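Local coordinates for glycoside Hydrolase Family 43_12 (PDB 7JVH), which probably hydrolyses glycosidic bonds in arabinose- or xylose-containing plant cell-wall carbohydrates, at residues A[32-37]-A[444-449]; A[125-130]-A[173-178]; A[185-190]-A[241-246]; A[459-464]-A[517-522]. All blocks are in the same frame, centred on the assembly; numbering follows the deposited sequence.

Contact 1: residues A[32-37]-A[444-449]; sequences NFTYTG and TAQTTL
The backbone oxygen N32 O is gripped twice by the partner strand: T447 OG1 donates to it at 2.7 Å, approaching nearly along the C=O axis, and T448 N at 3.1 Å, tilted out of the carbonyl plane. T447 OG1 gets there because chi1, -167°, swings the hydroxyl away from its own backbone N. Regular antiparallel pairing continues from here, with T34 and Q446, then T36 and T444, as hydrogen-bonded pairs. On the face of N32, OD1 takes T34 OG1 at 2.9 Å on an in-plane lone pair, and accepts a hydrogen bond from a water 2.7 Å away, which Q446 NE2 and T448 OG1, itself bonded to T516 OG1, hold as well. With an alanine here, the T34 hydroxyl and this water would probably be left without their acceptor, and D387 and S385 without the amide ND2 they share. On the other face the F33 ring touches T447 CB through CD2 at 3.8 Å and A445 CB through CZ, while Q446 O lies over one ring face. Strand 28-37 is held between 442-451 and 383-386 in one sheet of the concanavalin A-like sandwich, with F33 and T447 packed on strand 560-566 of the facing sheet.

Contact 2: residues A[125-130]-A[173-178]; sequences AIHYNK and DPSLFF
N129 lays its carboxamide flat on the F178 ring, the two planes only 9° apart, and this stack is the main piece of the contact. ND2 sits 3.6 Å from F178 CD1, above the rim of the ring, whereas N129 CB makes a CH-pi contact 3.8 Å from the ring centroid, 20° off the normal. The extended chi1 of N129, -176°, carries the amide out over the ring, and OD1 is held by Y131 N just along the chain. At the ring edge, H127 CB meets F178 CE2 at 4.2 Å. An alanine in place of F178 would probably strip the N129 amide of the surface it rests on and open a gap beside H127 CB.

The polar part is slighter. H127 NE2 gives S175 OG a weak, bent hydrogen bond of 3.3 Å that lies in the imidazole plane; the stronger partner of that hydroxyl is H242 ND1. The L176 carbonyl group lies over one face of the H127 ring, too close in the model for its exact position to be trusted.

Van der Waals contact closes the far end, where A125 CB comes 3.3 Å from P174 O. Strands 120-129 and 175-178 run the same way, 17° apart, each the first strand of its own four-stranded sheet; these are neighbouring blades of the family 43 five-bladed beta-propeller, and strands 134-142 and 184-190 continue the two sheets outward.

Contact 3: residues A[185-190]-A[241-246]; sequences YLVHND and PHIYKK
P241 and V187 bury most of the surface here, and they do so by fitting the proline ring against the forked end of the valine. P241 CB reaches both methyls, at 3.6 Å from V187 CG1 and 3.8 Å from V187 CG2, so both methyls close on one ring carbon. A chi1 of 71° on V187 makes this possible: CG1 is placed between the backbone N and the carbonyl carbon, CG2 away from the N, and both branches end up facing the proline. CG1 also lies 3.5 Å from P241 O, a contact with backbone rather than ring.

The rest of the proline works on the valine's neighbour. P241 CG rests 3.7 Å from H188 CA, directly on the main chain, since the H188 side chain is turned to the other side of its strand. I243, two residues on from P241 and on the same side of its strand, adds a looser touch through its CG1, 4.3 Å from V187 CG1. Around this apolar core I204 and L252 press on P241 from the adjoining strands 203-210 and 249-255.

The two strands belong to successive propeller blades, 184-190 being second in its sheet and 239-246 first in the next, and their directions differ by 154°. Polar groups at the margins have their partners outside the two strands: H242 ND1 bonds S175, and the N189 amide bonds I238 O and R202. Between these two strands the contact is therefore apolar and set by shape, while directional bonds that join the blades, H242 to S175 and N189 to I238, lie beside it.

Contact 4: residues A[459-464]-A[517-522]; sequences AGLICY and LGVTTD
The peptide plane joining G518 to V519 is the flat group of this contact, and L461 covers one of its faces: the methyl CD2 stands almost straight above G518 C, at 3.6 Å, and lies 3.8 Å from V519 N at the same time. This is the interior of the concanavalin A-like beta-sandwich. Strand 458-464 belongs to one sheet and 515-522 to the other, their directions only 11° apart, and their axes come within 7.4 Å. That spacing is filled by side chains alternating inward from both strands, L461 and C463 from one, L517 and V519 from the other.

L461 does most of the work. Its chi1 of 169° throws CG well away from its backbone N, and the branch that follows carries CD2 across to the opposite strand, where it also touches V519 CG1 at 4.0 Å. Nearer the backbone, L461 CB faces L517 CB at 4.2 Å. L517 reaches back with its own end: an extended chi2 lets CD1 rest 3.7 Å from G460 CA, on a backbone that carries no side chain at that point.

Side chain against side chain, the contact is wholly apolar; the methyl resting on the peptide is the exception. Aromatic residues of strand 525-531 cover the pair further: Y530 packs on L517, and F528 touches both V519 and C463. At the end of the row the thiol of C463 sits against the fork of V519, its SG 3.8 Å from V519 CG1 and 3.9 Å from V519 CG2.

In the fold
The four contacts fall into two pairs on opposite sides of the chain's centre. Contacts 2 and 3, centres about 8 Å apart, lie in the propeller and share the sheet of strands 175-178 and 184-190, tying three successive blades. Contacts 1 and 4, also about 8 Å apart, lie in the sandwich, where 442-451 and 515-522 are neighbours: contact 1 builds a sheet, contact 4 packs it on the other. Between pairs, centres are about 39 to 43 Å apart. Along the chain contact 1 opens first and closes after contacts 2 and 3, which follow one another; contact 4 comes last. Strand 28-37, from before the propeller, thus completes the C-terminal domain and probably ties the two together.

Contact 1: residues A[32-37]-A[444-449]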
loop_
_atom_site.group_PDB
_atom_site.type_symbol
_atom_site.label_atom_id
_atom_site.label_comp_id
_atom_site.label_asym_id
_atom_site.label_seq_id
_atom_site.Cartn_x
_atom_site.Cartn_y
_atom_site.Cartn_z
ATOM N N ASN A 32 -7.534 19.744 -13.017
ATOM C CA ASN A 32 -7.093 19.776 -11.627
ATOM C C ASN A 32 -7.557 18.568 -10.820
ATOM O O ASN A 32 -8.643 18.037 -11.048
ATOM C CB ASN A 32 -7.616 21.020 -10.918
ATOM C CG ASN A 32 -7.233 21.062 -9.444
ATOM O OD1 ASN A 32 -8.068 20.870 -8.559
ATOM N ND2 ASN A 32 -5.953 21.277 -9.179
ATOM N N PHE A 33 -6.722 18.150 -9.864
ATOM C CA PHE A 33 -7.157 17.356 -8.729
ATOM C C PHE A 33 -6.550 17.947 -7.456
ATOM O O PHE A 33 -5.355 18.222 -7.414
ATOM C CB PHE A 33 -6.757 15.870 -8.859
ATOM C CG PHE A 33 -7.484 14.983 -7.897
ATOM C CD1 PHE A 33 -7.004 14.760 -6.620
ATOM C CD2 PHE A 33 -8.674 14.384 -8.263
ATOM C CE1 PHE A 33 -7.691 13.943 -5.727
ATOM C CE2 PHE A 33 -9.367 13.545 -7.378
ATOM C CZ PHE A 33 -8.873 13.337 -6.106
ATOM N N THR A 34 -7.384 18.122 -6.429
ATOM C CA THR A 34 -6.947 18.606 -5.127
ATOM C C THR A 34 -7.375 17.619 -4.063
ATOM O O THR A 34 -8.533 17.214 -4.036
ATOM C CB THR A 34 -7.526 20.022 -4.787
ATOM O OG1 THR A 34 -7.138 20.945 -5.809
ATOM C CG2 THR A 34 -7.024 20.523 -3.466
ATOM N N TYR A 35 -6.424 17.236 -3.204
ATOM C CA TYR A 35 -6.667 16.356 -2.071
ATOM C C TYR A 35 -6.177 17.038 -0.796
ATOM O O TYR A 35 -5.012 17.453 -0.722
ATOM C CB TYR A 35 -5.950 15.010 -2.269
ATOM C CG TYR A 35 -6.002 14.091 -1.056
ATOM C CD1 TYR A 35 -7.112 13.290 -0.813
ATOM C CD2 TYR A 35 -4.943 14.028 -0.160
ATOM C CE1 TYR A 35 -7.171 12.460 0.291
ATOM C CE2 TYR A 35 -4.983 13.201 0.952
ATOM C CZ TYR A 35 -6.092 12.405 1.170
ATOM O OH TYR A 35 -6.134 11.577 2.276
ATOM N N THR A 36 -7.074 17.150 0.194
ATOM C CA THR A 36 -6.795 17.796 1.472
ATOM C C THR A 36 -7.131 16.864 2.625
ATOM O O THR A 36 -8.292 16.511 2.817
ATOM C CB THR A 36 -7.577 19.148 1.632
ATOM O OG1 THR A 36 -7.132 20.080 0.644
ATOM C CG2 THR A 36 -7.373 19.752 3.026
ATOM N N GLY A 37 -6.098 16.488 3.396
ATOM C CA GLY A 37 -6.250 15.686 4.602
ATOM C C GLY A 37 -6.596 16.597 5.763
ATOM O O GLY A 37 -6.082 17.714 5.846
ATOM N N THR A 444 -11.160 15.858 2.095
ATOM C CA THR A 444 -11.951 16.641 1.183
ATOM C C THR A 444 -11.123 16.682 -0.078
ATOM O O THR A 444 -9.925 16.929 -0.028
ATOM C CB THR A 444 -12.204 18.081 1.707
ATOM O OG1 THR A 444 -12.912 18.018 2.947
ATOM C CG2 THR A 444 -13.020 18.904 0.720
ATOM N N ALA A 445 -11.772 16.406 -1.213
ATOM C CA ALA A 445 -11.108 16.371 -2.498
ATOM C C ALA A 445 -12.032 16.954 -3.532
ATOM O O ALA A 445 -13.259 16.917 -3.372
ATOM C CB ALA A 445 -10.751 14.929 -2.843
ATOM N N GLN A 446 -11.439 17.500 -4.593
ATOM C CA GLN A 446 -12.193 17.931 -5.750
ATOM C C GLN A 446 -11.395 17.805 -7.038
ATOM O O GLN A 446 -10.168 17.814 -7.023
ATOM C CB GLN A 446 -12.631 19.375 -5.566
ATOM C CG GLN A 446 -11.503 20.303 -5.175
ATOM C CD GLN A 446 -11.798 21.731 -5.535
ATOM O OE1 GLN A 446 -12.141 22.533 -4.678
ATOM N NE2 GLN A 446 -11.661 22.053 -6.812
ATOM N N THR A 447 -12.112 17.684 -8.157
ATOM C CA THR A 447 -11.507 17.639 -9.478
ATOM C C THR A 447 -12.287 18.559 -10.406
ATOM O O THR A 447 -13.485 18.770 -10.233
ATOM C CB THR A 447 -11.454 16.186 -10.037
ATOM O OG1 THR A 447 -10.598 16.150 -11.181
ATOM C CG2 THR A 447 -12.846 15.661 -10.420
ATOM N N THR A 448 -11.580 19.113 -11.390
ATOM C CA THR A 448 -12.131 20.047 -12.362
ATOM C C THR A 448 -11.881 19.464 -13.737
ATOM O O THR A 448 -10.757 19.066 -14.049
ATOM C CB THR A 448 -11.477 21.439 -12.238
ATOM O OG1 THR A 448 -11.683 21.919 -10.916
ATOM C CG2 THR A 448 -12.077 22.424 -13.205
ATOM N N LEU A 449 -12.935 19.417 -14.552
ATOM C CA LEU A 449 -12.882 18.718 -15.827
ATOM C C LEU A 449 -13.627 19.477 -16.907
ATOM O O LEU A 449 -14.619 20.149 -16.643
ATOM C CB LEU A 449 -13.389 17.258 -15.716
ATOM C CG LEU A 449 -14.894 16.985 -15.597
ATOM C CD1 LEU A 449 -15.323 15.724 -16.311
ATOM C CD2 LEU A 449 -15.291 16.917 -14.135
HETATM O O HOH W 1 -10.719 20.901 -8.847
#

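Contact 2: residues A[125-130]-A[173-178]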
loop_
_atom_site.group_PDB
_atom_site.type_symbol
_atom_site.label_atom_id
_atom_site.label_comp_id
_atom_site.label_asym_id
_atom_site.label_seq_id
_atom_site.Cartn_x
_atom_site.Cartn_y
_atom_site.Cartn_z
ATOM N N ALA A 125 10.073 -7.692 0.068
ATOM C CA ALA A 125 11.322 -7.604 0.822
ATOM C C ALA A 125 12.450 -7.096 -0.081
ATOM O O ALA A 125 12.855 -7.780 -1.016
ATOM C CB ALA A 125 11.676 -8.949 1.435
ATOM N N ILE A 126 12.925 -5.875 0.186
ATOM C CA ILE A 126 14.048 -5.276 -0.548
ATOM C C ILE A 126 15.357 -5.526 0.229
ATOM O O ILE A 126 15.341 -5.664 1.438
ATOM C CB ILE A 126 13.809 -3.765 -0.831
ATOM C CG1 ILE A 126 14.816 -3.243 -1.865
ATOM C CG2 ILE A 126 13.880 -2.927 0.441
ATOM C CD1 ILE A 126 14.647 -1.781 -2.214
ATOM N N HIS A 127 16.472 -5.626 -0.493
ATOM C CA HIS A 127 17.761 -5.981 0.085
ATOM C C HIS A 127 18.871 -5.389 -0.744
ATOM O O HIS A 127 18.724 -5.223 -1.942
ATOM C CB HIS A 127 17.953 -7.500 0.098
ATOM C CG HIS A 127 16.940 -8.225 0.918
ATOM N ND1 HIS A 127 17.139 -8.470 2.257
ATOM C CD2 HIS A 127 15.757 -8.814 0.599
ATOM C CE1 HIS A 127 16.100 -9.130 2.744
ATOM N NE2 HIS A 127 15.259 -9.372 1.756
ATOM N N TYR A 128 19.997 -5.096 -0.091
ATOM C CA TYR A 128 21.227 -4.744 -0.777
ATOM C C TYR A 128 22.307 -5.746 -0.411
ATOM O O TYR A 128 22.633 -5.919 0.759
ATOM C CB TYR A 128 21.690 -3.328 -0.438
ATOM C CG TYR A 128 23.056 -3.033 -1.001
ATOM C CD1 TYR A 128 23.214 -2.739 -2.349
ATOM C CD2 TYR A 128 24.193 -3.080 -0.196
ATOM C CE1 TYR A 128 24.474 -2.484 -2.877
ATOM C CE2 TYR A 128 25.449 -2.826 -0.720
ATOM C CZ TYR A 128 25.583 -2.534 -2.057
ATOM O OH TYR A 128 26.820 -2.274 -2.576
ATOM N N ASN A 129 22.847 -6.407 -1.440
ATOM C CA ASN A 129 23.947 -7.332 -1.302
ATOM C C ASN A 129 25.251 -6.583 -1.543
ATOM O O ASN A 129 25.584 -6.238 -2.685
ATOM C CB ASN A 129 23.780 -8.491 -2.286
ATOM C CG ASN A 129 24.858 -9.543 -2.135
ATOM O OD1 ASN A 129 25.773 -9.414 -1.318
ATOM N ND2 ASN A 129 24.756 -10.590 -2.923
ATOM N N LYS A 130 25.976 -6.321 -0.451
ATOM C CA LYS A 130 27.231 -5.576 -0.500
ATOM C C LYS A 130 28.361 -6.378 -1.131
ATOM O O LYS A 130 29.354 -5.807 -1.583
ATOM C CB LYS A 130 27.622 -5.098 0.904
ATOM C CG LYS A 130 28.090 -6.199 1.831
ATOM C CD LYS A 130 28.273 -5.674 3.247
ATOM C CE LYS A 130 28.585 -6.810 4.201
ATOM N NZ LYS A 130 29.398 -6.424 5.394
ATOM N N ASP A 173 5.765 -14.187 1.556
ATOM C CA ASP A 173 6.716 -13.411 2.350
ATOM C C ASP A 173 8.141 -13.911 2.172
ATOM O O ASP A 173 8.842 -14.155 3.152
ATOM C CB ASP A 173 6.296 -13.371 3.813
ATOM C CG ASP A 173 4.948 -12.705 4.001
ATOM O OD1 ASP A 173 4.326 -12.312 2.981
ATOM O OD2 ASP A 173 4.498 -12.589 5.173
ATOM N N PRO A 174 8.622 -14.050 0.920
ATOM C CA PRO A 174 10.029 -14.370 0.675
ATOM C C PRO A 174 10.962 -13.255 1.161
ATOM O O PRO A 174 10.579 -12.091 1.189
ATOM C CB PRO A 174 10.088 -14.460 -0.851
ATOM C CG PRO A 174 8.938 -13.636 -1.329
ATOM C CD PRO A 174 7.857 -13.843 -0.317
ATOM N N SER A 175 12.190 -13.628 1.523
ATOM C CA SER A 175 13.193 -12.676 1.991
ATOM C C SER A 175 14.567 -13.333 1.934
ATOM O O SER A 175 14.765 -14.420 2.452
ATOM C CB SER A 175 12.842 -12.220 3.413
ATOM O OG SER A 175 13.713 -11.251 3.911
ATOM N N LEU A 176 15.511 -12.657 1.282
ATOM C CA LEU A 176 16.868 -13.142 1.102
ATOM C C LEU A 176 17.787 -12.618 2.204
ATOM O O LEU A 176 17.520 -11.574 2.806
ATOM C CB LEU A 176 17.411 -12.697 -0.248
ATOM C CG LEU A 176 16.616 -13.101 -1.477
ATOM C CD1 LEU A 176 16.964 -12.204 -2.655
ATOM C CD2 LEU A 176 16.857 -14.562 -1.805
ATOM N N PHE A 177 18.860 -13.374 2.465
ATOM C CA PHE A 177 19.917 -12.989 3.384
ATOM C C PHE A 177 21.251 -13.463 2.823
ATOM O O PHE A 177 21.367 -14.613 2.378
ATOM C CB PHE A 177 19.686 -13.598 4.769
ATOM C CG PHE A 177 20.906 -13.592 5.643
ATOM C CD1 PHE A 177 21.276 -12.454 6.342
ATOM C CD2 PHE A 177 21.704 -14.735 5.748
ATOM C CE1 PHE A 177 22.415 -12.456 7.128
ATOM C CE2 PHE A 177 22.844 -14.740 6.536
ATOM C CZ PHE A 177 23.197 -13.599 7.236
ATOM N N PHE A 178 22.255 -12.578 2.850
ATOM C CA PHE A 178 23.569 -12.844 2.286
ATOM C C PHE A 178 24.633 -12.929 3.376
ATOM O O PHE A 178 25.038 -11.919 3.929
ATOM C CB PHE A 178 23.913 -11.756 1.269
ATOM C CG PHE A 178 22.854 -11.554 0.229
ATOM C CD1 PHE A 178 22.659 -12.494 -0.771
ATOM C CD2 PHE A 178 22.033 -10.426 0.261
ATOM C CE1 PHE A 178 21.665 -12.316 -1.733
ATOM C CE2 PHE A 178 21.035 -10.235 -0.695
ATOM C CZ PHE A 178 20.852 -11.182 -1.693
#

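Contact 3: residues A[185-190]-A[241-246]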
loop_
_atom_site.group_PDB
_atom_site.type_symbol
_atom_site.label_atom_id
_atom_site.label_comp_id
_atom_site.label_asym_id
_atom_site.label_seq_id
_atom_site.Cartn_x
_atom_site.Cartn_y
_atom_site.Cartn_z
ATOM N N TYR A 185 20.914 -17.195 1.286
ATOM C CA TYR A 185 19.768 -17.948 1.775
ATOM C C TYR A 185 18.472 -17.216 1.481
ATOM O O TYR A 185 18.465 -16.033 1.142
ATOM C CB TYR A 185 19.925 -18.229 3.265
ATOM C CG TYR A 185 21.211 -18.963 3.565
ATOM C CD1 TYR A 185 21.296 -20.343 3.421
ATOM C CD2 TYR A 185 22.363 -18.269 3.959
ATOM C CE1 TYR A 185 22.474 -21.021 3.677
ATOM C CE2 TYR A 185 23.545 -18.937 4.217
ATOM C CZ TYR A 185 23.596 -20.314 4.072
ATOM O OH TYR A 185 24.770 -20.976 4.328
ATOM N N LEU A 186 17.372 -17.955 1.587
ATOM C CA LEU A 186 16.054 -17.425 1.330
ATOM C C LEU A 186 15.121 -18.037 2.343
ATOM O O LEU A 186 15.079 -19.254 2.497
ATOM C CB LEU A 186 15.618 -17.795 -0.080
ATOM C CG LEU A 186 14.276 -17.233 -0.547
ATOM C CD1 LEU A 186 14.235 -17.221 -2.064
ATOM C CD2 LEU A 186 13.081 -17.993 0.047
ATOM N N VAL A 187 14.383 -17.184 3.050
ATOM C CA VAL A 187 13.425 -17.624 4.040
ATOM C C VAL A 187 12.038 -17.184 3.594
ATOM O O VAL A 187 11.875 -16.140 2.935
ATOM C CB VAL A 187 13.771 -17.087 5.445
ATOM C CG1 VAL A 187 13.511 -15.578 5.541
ATOM C CG2 VAL A 187 13.056 -17.907 6.499
ATOM N N HIS A 188 11.032 -17.995 3.923
ATOM C CA HIS A 188 9.662 -17.675 3.567
ATOM C C HIS A 188 8.691 -18.407 4.461
ATOM O O HIS A 188 9.084 -19.317 5.199
ATOM C CB HIS A 188 9.406 -17.971 2.081
ATOM C CG HIS A 188 9.303 -19.434 1.761
ATOM N ND1 HIS A 188 8.097 -20.074 1.600
ATOM C CD2 HIS A 188 10.257 -20.371 1.540
ATOM C CE1 HIS A 188 8.312 -21.350 1.310
ATOM N NE2 HIS A 188 9.613 -21.556 1.270
ATOM N N ASN A 189 7.430 -17.946 4.426
ATOM C CA ASN A 189 6.306 -18.612 5.077
ATOM C C ASN A 189 5.852 -19.748 4.154
ATOM O O ASN A 189 5.980 -19.643 2.939
ATOM C CB ASN A 189 5.203 -17.576 5.386
ATOM C CG ASN A 189 3.791 -18.160 5.405
ATOM O OD1 ASN A 189 3.265 -18.554 4.366
ATOM N ND2 ASN A 189 3.153 -18.162 6.577
ATOM N N ASP A 190 5.359 -20.835 4.748
ATOM C CA ASP A 190 4.830 -21.969 3.998
ATOM C C ASP A 190 3.740 -22.658 4.811
ATOM O O ASP A 190 3.530 -22.332 5.976
ATOM C CB ASP A 190 5.947 -22.972 3.651
ATOM C CG ASP A 190 5.666 -23.768 2.360
ATOM O OD1 ASP A 190 4.535 -23.685 1.808
ATOM O OD2 ASP A 190 6.577 -24.481 1.893
ATOM N N PRO A 241 9.140 -13.365 7.537
ATOM C CA PRO A 241 10.445 -13.707 8.125
ATOM C C PRO A 241 11.588 -12.864 7.553
ATOM O O PRO A 241 11.663 -12.690 6.334
ATOM C CB PRO A 241 10.635 -15.181 7.724
ATOM C CG PRO A 241 9.785 -15.349 6.488
ATOM C CD PRO A 241 8.607 -14.425 6.650
ATOM N N HIS A 242 12.451 -12.332 8.428
ATOM C CA HIS A 242 13.700 -11.688 8.015
ATOM C C HIS A 242 14.881 -12.225 8.838
ATOM O O HIS A 242 14.786 -12.370 10.063
ATOM C CB HIS A 242 13.613 -10.166 8.165
ATOM C CG HIS A 242 12.611 -9.522 7.261
ATOM N ND1 HIS A 242 12.747 -9.507 5.890
ATOM C CD2 HIS A 242 11.452 -8.868 7.529
ATOM C CE1 HIS A 242 11.715 -8.875 5.358
ATOM N NE2 HIS A 242 10.919 -8.482 6.329
ATOM N N ILE A 243 15.995 -12.501 8.150
ATOM C CA ILE A 243 17.241 -12.883 8.796
ATOM C C ILE A 243 18.154 -11.673 8.885
ATOM O O ILE A 243 18.288 -10.916 7.923
ATOM C CB ILE A 243 17.989 -14.008 8.044
ATOM C CG1 ILE A 243 17.113 -15.253 7.871
ATOM C CG2 ILE A 243 19.271 -14.378 8.778
ATOM C CD1 ILE A 243 16.880 -16.045 9.135
ATOM N N TYR A 244 18.762 -11.490 10.064
ATOM C CA TYR A 244 19.840 -10.534 10.284
ATOM C C TYR A 244 20.937 -11.273 11.026
ATOM O O TYR A 244 20.665 -12.230 11.742
ATOM C CB TYR A 244 19.360 -9.328 11.106
ATOM C CG TYR A 244 18.048 -8.725 10.648
ATOM C CD1 TYR A 244 17.989 -7.832 9.577
ATOM C CD2 TYR A 244 16.862 -9.045 11.301
ATOM C CE1 TYR A 244 16.794 -7.283 9.176
ATOM C CE2 TYR A 244 15.649 -8.499 10.898
ATOM C CZ TYR A 244 15.622 -7.625 9.844
ATOM O OH TYR A 244 14.410 -7.105 9.460
ATOM N N LYS A 245 22.184 -10.843 10.836
ATOM C CA LYS A 245 23.309 -11.417 11.564
ATOM C C LYS A 245 24.018 -10.307 12.291
ATOM O O LYS A 245 24.343 -9.302 11.683
ATOM C CB LYS A 245 24.266 -12.108 10.608
ATOM C CG LYS A 245 25.214 -13.080 11.288
ATOM C CD LYS A 245 26.145 -13.697 10.256
ATOM C CE LYS A 245 27.109 -14.664 10.885
ATOM N NZ LYS A 245 27.931 -15.314 9.837
ATOM N N LYS A 246 24.247 -10.497 13.596
ATOM C CA LYS A 246 24.879 -9.493 14.452
ATOM C C LYS A 246 25.722 -10.154 15.550
ATOM O O LYS A 246 25.226 -10.984 16.304
ATOM C CB LYS A 246 23.798 -8.609 15.065
ATOM C CG LYS A 246 24.281 -7.250 15.554
ATOM C CD LYS A 246 23.103 -6.383 15.949
ATOM C CE LYS A 246 23.499 -5.193 16.796
ATOM N NZ LYS A 246 23.892 -5.634 18.172
#

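Contact 4: residues A[459-464]-A[517-522]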
loop_
_atom_site.group_PDB
_atom_site.type_symbol
_atom_site.label_atom_id
_atom_site.label_comp_id
_atom_site.label_asym_id
_atom_site.label_seq_id
_atom_site.Cartn_x
_atom_site.Cartn_y
_atom_site.Cartn_z
ATOM N N ALA A 459 -17.728 10.916 -17.393
ATOM C CA ALA A 459 -16.500 11.435 -16.802
ATOM C C ALA A 459 -16.804 12.005 -15.429
ATOM O O ALA A 459 -17.769 12.764 -15.268
ATOM C CB ALA A 459 -15.899 12.516 -17.684
ATOM N N GLY A 460 -15.999 11.617 -14.432
ATOM C CA GLY A 460 -16.261 12.018 -13.073
ATOM C C GLY A 460 -15.264 11.629 -12.011
ATOM O O GLY A 460 -14.085 11.436 -12.283
ATOM N N LEU A 461 -15.774 11.532 -10.781
ATOM C CA LEU A 461 -14.989 11.431 -9.566
ATOM C C LEU A 461 -15.391 10.160 -8.850
ATOM O O LEU A 461 -16.578 9.873 -8.727
ATOM C CB LEU A 461 -15.276 12.664 -8.679
ATOM C CG LEU A 461 -14.774 12.657 -7.242
ATOM C CD1 LEU A 461 -13.261 12.813 -7.184
ATOM C CD2 LEU A 461 -15.475 13.759 -6.478
ATOM N N ILE A 462 -14.394 9.431 -8.340
ATOM C CA ILE A 462 -14.577 8.084 -7.804
ATOM C C ILE A 462 -13.935 7.913 -6.427
ATOM O O ILE A 462 -12.787 8.311 -6.217
ATOM C CB ILE A 462 -13.941 7.022 -8.729
ATOM C CG1 ILE A 462 -14.399 7.208 -10.171
ATOM C CG2 ILE A 462 -14.279 5.624 -8.226
ATOM C CD1 ILE A 462 -13.741 6.276 -11.148
ATOM N N CYS A 463 -14.691 7.305 -5.505
ATOM C CA CYS A 463 -14.185 6.741 -4.261
ATOM C C CYS A 463 -14.332 5.197 -4.370
ATOM O O CYS A 463 -15.445 4.678 -4.518
ATOM C CB CYS A 463 -14.957 7.308 -3.061
ATOM S SG CYS A 463 -14.965 9.127 -2.957
ATOM N N TYR A 464 -13.196 4.491 -4.283
ATOM C CA TYR A 464 -13.066 3.091 -4.676
ATOM C C TYR A 464 -12.360 2.262 -3.605
ATOM O O TYR A 464 -11.216 2.537 -3.260
ATOM C CB TYR A 464 -12.221 3.030 -5.951
ATOM C CG TYR A 464 -12.164 1.692 -6.659
ATOM C CD1 TYR A 464 -11.212 0.724 -6.312
ATOM C CD2 TYR A 464 -13.009 1.419 -7.733
ATOM C CE1 TYR A 464 -11.152 -0.488 -6.985
ATOM C CE2 TYR A 464 -12.929 0.227 -8.428
ATOM C CZ TYR A 464 -12.005 -0.732 -8.037
ATOM O OH TYR A 464 -11.901 -1.962 -8.668
ATOM N N LEU A 517 -16.138 18.717 -9.556
ATOM C CA LEU A 517 -16.808 17.749 -8.711
ATOM C C LEU A 517 -16.014 17.603 -7.425
ATOM O O LEU A 517 -14.785 17.692 -7.437
ATOM C CB LEU A 517 -16.934 16.396 -9.428
ATOM C CG LEU A 517 -17.605 16.412 -10.809
ATOM C CD1 LEU A 517 -17.677 14.977 -11.342
ATOM C CD2 LEU A 517 -18.981 17.080 -10.773
ATOM N N GLY A 518 -16.722 17.380 -6.316
ATOM C CA GLY A 518 -16.114 17.321 -5.006
ATOM C C GLY A 518 -16.729 16.242 -4.139
ATOM O O GLY A 518 -17.912 15.898 -4.323
ATOM N N VAL A 519 -15.917 15.692 -3.221
ATOM C CA VAL A 519 -16.383 14.782 -2.204
ATOM C C VAL A 519 -15.655 15.110 -0.919
ATOM O O VAL A 519 -14.475 15.489 -0.937
ATOM C CB VAL A 519 -16.157 13.270 -2.607
ATOM C CG1 VAL A 519 -14.680 12.918 -2.697
ATOM C CG2 VAL A 519 -16.849 12.323 -1.631
ATOM N N THR A 520 -16.366 14.982 0.204
ATOM C CA THR A 520 -15.803 15.185 1.526
ATOM C C THR A 520 -16.314 14.086 2.447
ATOM O O THR A 520 -17.474 13.694 2.365
ATOM C CB THR A 520 -16.159 16.577 2.114
ATOM O OG1 THR A 520 -15.561 16.739 3.411
ATOM C CG2 THR A 520 -17.688 16.761 2.238
ATOM N N THR A 521 -15.431 13.603 3.327
ATOM C CA THR A 521 -15.777 12.594 4.311
ATOM C C THR A 521 -15.339 13.061 5.699
ATOM O O THR A 521 -14.206 13.486 5.885
ATOM C CB THR A 521 -15.168 11.187 3.983
ATOM O OG1 THR A 521 -15.416 10.297 5.071
ATOM C CG2 THR A 521 -13.654 11.250 3.749
ATOM N N ASP A 522 -16.268 12.953 6.656
ATOM C CA ASP A 522 -16.043 13.257 8.049
ATOM C C ASP A 522 -15.639 12.022 8.855
ATOM O O ASP A 522 -15.688 12.041 10.074
ATOM C CB ASP A 522 -17.317 13.865 8.652
ATOM C CG ASP A 522 -18.469 12.894 8.695
ATOM O OD1 ASP A 522 -18.358 11.785 8.135
ATOM O OD2 ASP A 522 -19.495 13.261 9.307
#